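Arylalkylamine N-Acetyltransferase like 5b (Aedes aegypti, PDB 4FD4) probably transfers acyl groups from acyl-CoA, such as acetyl-CoA or longer-chain thioesters, to the amino group of arylalkylamines such as serotonin and dopamine. Local coordinates at residues A[10-15]-A[61-66]; A[18-23]-A[70-75]. All blocks are in the same frame, centred on the assembly; numbering follows the deposited sequence.

Interaction 1. Residues A[10-15]-A[61-66]; sequences RVARLD and VVVAED
R10 NH2 is held between two carboxylates, meeting E65 OE1 across the contact at 3.2 Å and E16, just before helix 17-28, on its own side. With NE to E65 OE2 at 3.0 Å it completes a side-on salt bridge at the edge of the GNAT fold's mixed sheet. Strand 7-11 is one of the two edge strands within the chain, antiparallel to strand 61-66, and the case illustrates how an edge strand can be fastened by its backbone and by one long side chain together. The two planes are turned 56° apart: the oxygens lie in the guanidinium plane, whereas the nitrogens come from above the carboxylate plane. R10 reaches E65 because its CG sits between the backbone N and the carbonyl carbon (chi1 60°) and the chain then runs extended to NE, over the methyl CG2 of V63, which also lies against one guanidinium face. The arginine thus links strand 61-66 to the run-in of helix 17-28, and two carboxylates would be expected to stabilise its positive charge.

The backbones pair as well: R10 and V63 form a hydrogen-bonded pair, with V63 N to R10 O at 2.8 Å and R10 N to V63 O at 3.0 Å. V11 and V62 follow as a non-hydrogen-bonded pair, their side chains on the sheet face packed by helix 143-158, V11 against L154 and V62 against L147 and F150. Past the end of strand 7-11 the pairing goes one step further, A12 N giving a nearly straight bond of 2.7 Å to V61 O. The methyl of A12 turns in toward V61 CG1 and V63 CG1, on the face where helix 17-28 lies. Water 1 finishes the ladder, bridging A12 O at 2.8 Å and V61 N at 3.2 Å.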
loop_
_atom_site.group_PDB
_atom_site.type_symbol
_atom_site.label_atom_id
_atom_site.label_comp_id
_atom_site.label_asym_id
_atom_site.label_seq_id
_atom_site.Cartn_x
_atom_site.Cartn_y
_atom_site.Cartn_z
ATOM N N ARG A 10 4.287 11.857 11.780
ATOM C CA ARG A 10 5.726 11.628 11.879
ATOM C C ARG A 10 6.094 10.219 11.450
ATOM O O ARG A 10 5.230 9.376 11.273
ATOM C CB ARG A 10 6.199 11.847 13.309
ATOM C CG ARG A 10 5.502 10.907 14.299
ATOM C CD ARG A 10 5.905 11.213 15.708
ATOM N NE ARG A 10 5.213 10.360 16.678
ATOM C CZ ARG A 10 5.553 9.106 16.957
ATOM N NH1 ARG A 10 6.577 8.518 16.332
ATOM N NH2 ARG A 10 4.851 8.432 17.858
ATOM N N VAL A 11 7.386 9.960 11.307
ATOM C CA VAL A 11 7.853 8.625 10.966
ATOM C C VAL A 11 7.815 7.736 12.220
ATOM O O VAL A 11 8.142 8.189 13.326
ATOM C CB VAL A 11 9.270 8.703 10.319
ATOM C CG1 VAL A 11 9.947 7.343 10.299
ATOM C CG2 VAL A 11 9.170 9.278 8.888
ATOM N N ALA A 12 7.375 6.489 12.062
ATOM C CA ALA A 12 7.333 5.552 13.189
ATOM C C ALA A 12 8.747 5.084 13.544
ATOM O O ALA A 12 9.555 4.836 12.653
ATOM C CB ALA A 12 6.450 4.364 12.856
ATOM N N ARG A 13 9.042 4.970 14.837
ATOM C CA ARG A 13 10.327 4.448 15.294
ATOM C C ARG A 13 10.269 2.924 15.379
ATOM O O ARG A 13 9.185 2.335 15.519
ATOM C CB ARG A 13 10.678 4.998 16.679
ATOM C CG ARG A 13 10.695 6.512 16.805
ATOM C CD ARG A 13 11.298 6.935 18.154
ATOM N NE ARG A 13 10.603 6.313 19.279
ATOM C CZ ARG A 13 9.487 6.798 19.817
ATOM N NH1 ARG A 13 8.949 7.908 19.331
ATOM N NH2 ARG A 13 8.904 6.171 20.831
ATOM N N LEU A 14 11.431 2.285 15.310
ATOM C CA LEU A 14 11.482 0.828 15.411
ATOM C C LEU A 14 10.837 0.323 16.713
ATOM O O LEU A 14 10.093 -0.671 16.714
ATOM C CB LEU A 14 12.919 0.334 15.276
ATOM C CG LEU A 14 13.088 -1.185 15.284
ATOM C CD1 LEU A 14 12.241 -1.812 14.186
ATOM C CD2 LEU A 14 14.545 -1.555 15.111
ATOM N N ASP A 15 11.086 1.029 17.812
ATOM C CA ASP A 15 10.544 0.609 19.105
ATOM C C ASP A 15 9.013 0.694 19.124
ATOM O O ASP A 15 8.369 0.237 20.068
ATOM C CB ASP A 15 11.172 1.420 20.256
ATOM C CG ASP A 15 10.889 2.912 20.151
ATOM O OD1 ASP A 15 11.728 3.657 19.594
ATOM O OD2 ASP A 15 9.825 3.351 20.629
ATOM N N VAL A 61 7.661 4.354 7.318
ATOM C CA VAL A 61 6.322 4.184 7.863
ATOM C C VAL A 61 5.931 5.474 8.561
ATOM O O VAL A 61 6.599 5.912 9.499
ATOM C CB VAL A 61 6.242 2.980 8.825
ATOM C CG1 VAL A 61 4.913 2.952 9.550
ATOM C CG2 VAL A 61 6.446 1.682 8.049
ATOM N N VAL A 62 4.872 6.106 8.068
ATOM C CA VAL A 62 4.420 7.368 8.629
ATOM C C VAL A 62 3.130 7.131 9.403
ATOM O O VAL A 62 2.237 6.428 8.935
ATOM C CB VAL A 62 4.140 8.432 7.554
ATOM C CG1 VAL A 62 3.638 9.722 8.212
ATOM C CG2 VAL A 62 5.378 8.709 6.716
ATOM N N VAL A 63 3.032 7.728 10.583
ATOM C CA VAL A 63 1.856 7.566 11.397
ATOM C C VAL A 63 1.261 8.929 11.674
ATOM O O VAL A 63 1.972 9.958 11.706
ATOM C CB VAL A 63 2.155 6.838 12.711
ATOM C CG1 VAL A 63 2.480 5.359 12.453
ATOM C CG2 VAL A 63 3.296 7.529 13.440
ATOM N N ALA A 64 -0.056 8.913 11.816
ATOM C CA ALA A 64 -0.812 10.060 12.301
ATOM C C ALA A 64 -1.258 9.661 13.701
ATOM O O ALA A 64 -1.897 8.604 13.900
ATOM C CB ALA A 64 -2.012 10.328 11.409
ATOM N N GLU A 65 -0.903 10.510 14.661
ATOM C CA GLU A 65 -1.030 10.221 16.081
ATOM C C GLU A 65 -1.899 11.281 16.762
ATOM O O GLU A 65 -1.769 12.475 16.492
ATOM C CB GLU A 65 0.374 10.234 16.698
ATOM C CG GLU A 65 0.475 9.980 18.190
ATOM C CD GLU A 65 1.926 10.037 18.682
ATOM O OE1 GLU A 65 2.290 9.251 19.586
ATOM O OE2 GLU A 65 2.705 10.866 18.160
ATOM N N ASP A 66 -2.789 10.832 17.636
ATOM C CA ASP A 66 -3.572 11.724 18.490
ATOM C C ASP A 66 -2.796 11.858 19.799
ATOM O O ASP A 66 -3.001 11.079 20.730
ATOM C CB ASP A 66 -4.959 11.118 18.735
ATOM C CG ASP A 66 -5.852 11.991 19.622
ATOM O OD1 ASP A 66 -5.324 12.767 20.446
ATOM O OD2 ASP A 66 -7.088 11.877 19.505
HETATM O O HOH W 1 9.364 3.961 10.022
#

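Interaction 2. Residues A[18-23]-A[70-75]; sequences EQVREI and KKFIGV
Apolar packing dominates where helix 17-28 lies across strand 71-81, one of the helix-on-sheet layers of the GNAT fold, and I23 and F72 are its main partners. The short segments' axes cross at -58° and approach to 8.8 Å, with side chains from both segments filling the interval. I23 CB faces F72 CB at 4.1 Å, while its CG1 is anti to the backbone N (chi1 -176°) and carries CD1 out to the strand's backbone, 3.5 Å from F72 O. That same oxygen accepts a hydrogen bond from R26, about one turn farther along the helix. The other branch, CG2, meets V75 CB and CG1, the I23 and V75 side chains running alongside one another with opposed directions.

The F72 ring makes the second set of contacts. It reaches the helix with its CE2 corner, 3.3 Å from Q19 CB, which approaches obliquely; V20 N lies at the ring edge, and V20 CG2 adds a looser touch. V63 and E65 of the adjacent strand and R10 of the edge strand beyond it also touch this phenylalanine.

Between the two segments, a water-mediated link is made by Q19 and the exposed K70. The Q19 side chain bends at chi2 (88°), bringing its amide toward K70, and water 2 accepts from both, at 2.7 Å from Q19 NE2 and 2.6 Å from K70 NZ.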
loop_
_atom_site.group_PDB
_atom_site.type_symbol
_atom_site.label_atom_id
_atom_site.label_comp_id
_atom_site.label_asym_id
_atom_site.label_seq_id
_atom_site.Cartn_x
_atom_site.Cartn_y
_atom_site.Cartn_z
ATOM N N GLU A 18 5.095 -2.496 17.590
ATOM C CA GLU A 18 3.831 -3.053 18.070
ATOM C C GLU A 18 2.654 -2.098 17.865
ATOM O O GLU A 18 1.564 -2.522 17.447
ATOM C CB GLU A 18 3.930 -3.540 19.526
ATOM C CG GLU A 18 4.582 -4.920 19.663
ATOM C CD GLU A 18 3.964 -5.964 18.731
ATOM O OE1 GLU A 18 2.717 -6.096 18.708
ATOM O OE2 GLU A 18 4.728 -6.660 18.023
ATOM N N GLN A 19 2.863 -0.808 18.110
ATOM C CA GLN A 19 1.786 0.135 17.827
ATOM C C GLN A 19 1.456 0.155 16.331
ATOM O O GLN A 19 0.285 0.261 15.952
ATOM C CB GLN A 19 2.117 1.539 18.329
ATOM C CG GLN A 19 2.235 1.626 19.847
ATOM C CD GLN A 19 3.634 1.310 20.331
ATOM O OE1 GLN A 19 4.016 0.143 20.456
ATOM N NE2 GLN A 19 4.414 2.357 20.611
ATOM N N VAL A 20 2.471 0.023 15.477
ATOM C CA VAL A 20 2.188 0.040 14.043
ATOM C C VAL A 20 1.346 -1.203 13.784
ATOM O O VAL A 20 0.289 -1.137 13.144
ATOM C CB VAL A 20 3.479 0.050 13.195
ATOM C CG1 VAL A 20 3.153 -0.012 11.703
ATOM C CG2 VAL A 20 4.317 1.317 13.501
ATOM N N ARG A 21 1.763 -2.321 14.378
ATOM C CA ARG A 21 1.033 -3.562 14.177
ATOM C C ARG A 21 -0.430 -3.300 14.540
ATOM O O ARG A 21 -1.361 -3.637 13.773
ATOM C CB ARG A 21 1.637 -4.699 15.029
ATOM C CG ARG A 21 1.209 -6.118 14.614
ATOM C CD ARG A 21 1.489 -7.166 15.715
ATOM N NE ARG A 21 2.909 -7.298 16.043
ATOM C CZ ARG A 21 3.755 -8.126 15.430
ATOM N NH1 ARG A 21 3.329 -8.907 14.442
ATOM N NH2 ARG A 21 5.032 -8.176 15.802
ATOM N N GLU A 22 -0.684 -2.719 15.691
ATOM C CA GLU A 22 -2.064 -2.533 16.116
ATOM C C GLU A 22 -2.853 -1.700 15.156
ATOM O O GLU A 22 -3.951 -2.053 14.871
ATOM C CB GLU A 22 -2.200 -1.922 17.501
ATOM C CG GLU A 22 -3.660 -1.877 18.016
ATOM C CD GLU A 22 -4.507 -0.632 17.572
ATOM O OE1 GLU A 22 -3.984 0.477 17.375
ATOM O OE2 GLU A 22 -5.733 -0.762 17.469
ATOM N N ILE A 23 -2.302 -0.582 14.681
ATOM C CA ILE A 23 -3.124 0.242 13.812
ATOM C C ILE A 23 -3.447 -0.547 12.541
ATOM O O ILE A 23 -4.577 -0.482 12.019
ATOM C CB ILE A 23 -2.519 1.663 13.553
ATOM C CG1 ILE A 23 -3.474 2.517 12.710
ATOM C CG2 ILE A 23 -1.121 1.574 12.965
ATOM C CD1 ILE A 23 -4.620 3.122 13.507
ATOM N N LYS A 70 -2.571 9.699 23.066
ATOM C CA LYS A 70 -1.425 8.802 22.873
ATOM C C LYS A 70 -1.854 7.586 22.059
ATOM O O LYS A 70 -1.797 6.454 22.543
ATOM C CB LYS A 70 -0.829 8.364 24.216
ATOM C CG LYS A 70 0.678 8.046 24.175
ATOM C CD LYS A 70 0.989 6.836 23.286
ATOM C CE LYS A 70 2.118 7.135 22.301
ATOM N NZ LYS A 70 2.208 6.101 21.229
ATOM N N LYS A 71 -2.267 7.832 20.816
ATOM C CA LYS A 71 -2.911 6.814 19.986
ATOM C C LYS A 71 -2.670 7.058 18.493
ATOM O O LYS A 71 -2.809 8.187 18.015
ATOM C CB LYS A 71 -4.419 6.826 20.274
ATOM C CG LYS A 71 -5.280 6.028 19.306
ATOM C CD LYS A 71 -6.762 6.326 19.545
ATOM C CE LYS A 71 -7.663 5.469 18.662
ATOM N NZ LYS A 71 -9.107 5.730 18.943
ATOM N N PHE A 72 -2.314 6.009 17.754
ATOM C CA PHE A 72 -2.217 6.137 16.306
ATOM C C PHE A 72 -3.636 6.162 15.718
ATOM O O PHE A 72 -4.529 5.449 16.185
ATOM C CB PHE A 72 -1.419 4.977 15.695
ATOM C CG PHE A 72 0.061 5.013 15.994
ATOM C CD1 PHE A 72 0.666 6.161 16.499
ATOM C CD2 PHE A 72 0.855 3.889 15.753
ATOM C CE1 PHE A 72 2.028 6.181 16.773
ATOM C CE2 PHE A 72 2.215 3.908 16.021
ATOM C CZ PHE A 72 2.806 5.047 16.532
ATOM N N ILE A 73 -3.843 6.966 14.686
ATOM C CA ILE A 73 -5.147 7.031 14.044
ATOM C C ILE A 73 -5.006 7.040 12.531
ATOM O O ILE A 73 -5.994 7.141 11.799
ATOM C CB ILE A 73 -5.926 8.286 14.479
ATOM C CG1 ILE A 73 -5.108 9.535 14.151
ATOM C CG2 ILE A 73 -6.240 8.214 15.965
ATOM C CD1 ILE A 73 -5.876 10.826 14.296
ATOM N N GLY A 74 -3.768 6.968 12.056
ATOM C CA GLY A 74 -3.567 6.779 10.630
ATOM C C GLY A 74 -2.191 6.194 10.380
ATOM O O GLY A 74 -1.303 6.323 11.228
ATOM N N VAL A 75 -2.004 5.561 9.231
ATOM C CA VAL A 75 -0.682 4.993 8.921
ATOM C C VAL A 75 -0.505 4.894 7.416
ATOM O O VAL A 75 -1.472 4.694 6.677
ATOM C CB VAL A 75 -0.492 3.613 9.592
ATOM C CG1 VAL A 75 -1.596 2.651 9.125
ATOM C CG2 VAL A 75 0.945 3.001 9.301
HETATM O O HOH W 2 4.584 5.043 20.745
#

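Interactions 1 and 2 have centres about 8 Å apart and interlock: strand 7-11 leads into helix 17-28, and strand 61-66 into strand 71-81, so the segments alternate along the chain. The inner strands pair directly, with probable hydrogen bonds of 2.7 Å from I73 N to A64 O and from D66 N to K71 O. The first falls in a classic beta bulge, where I73 and G74 both face A64; the second in a G1 bulge, where K70 and K71 both face D66. V62 O also packs on V75 CG2 at 3.7 Å. Both contacts have their centres about 16 Å from the chain's centre: interaction 1 adds the edge strand to the sheet, and interaction 2 lays helix 17-28 on it.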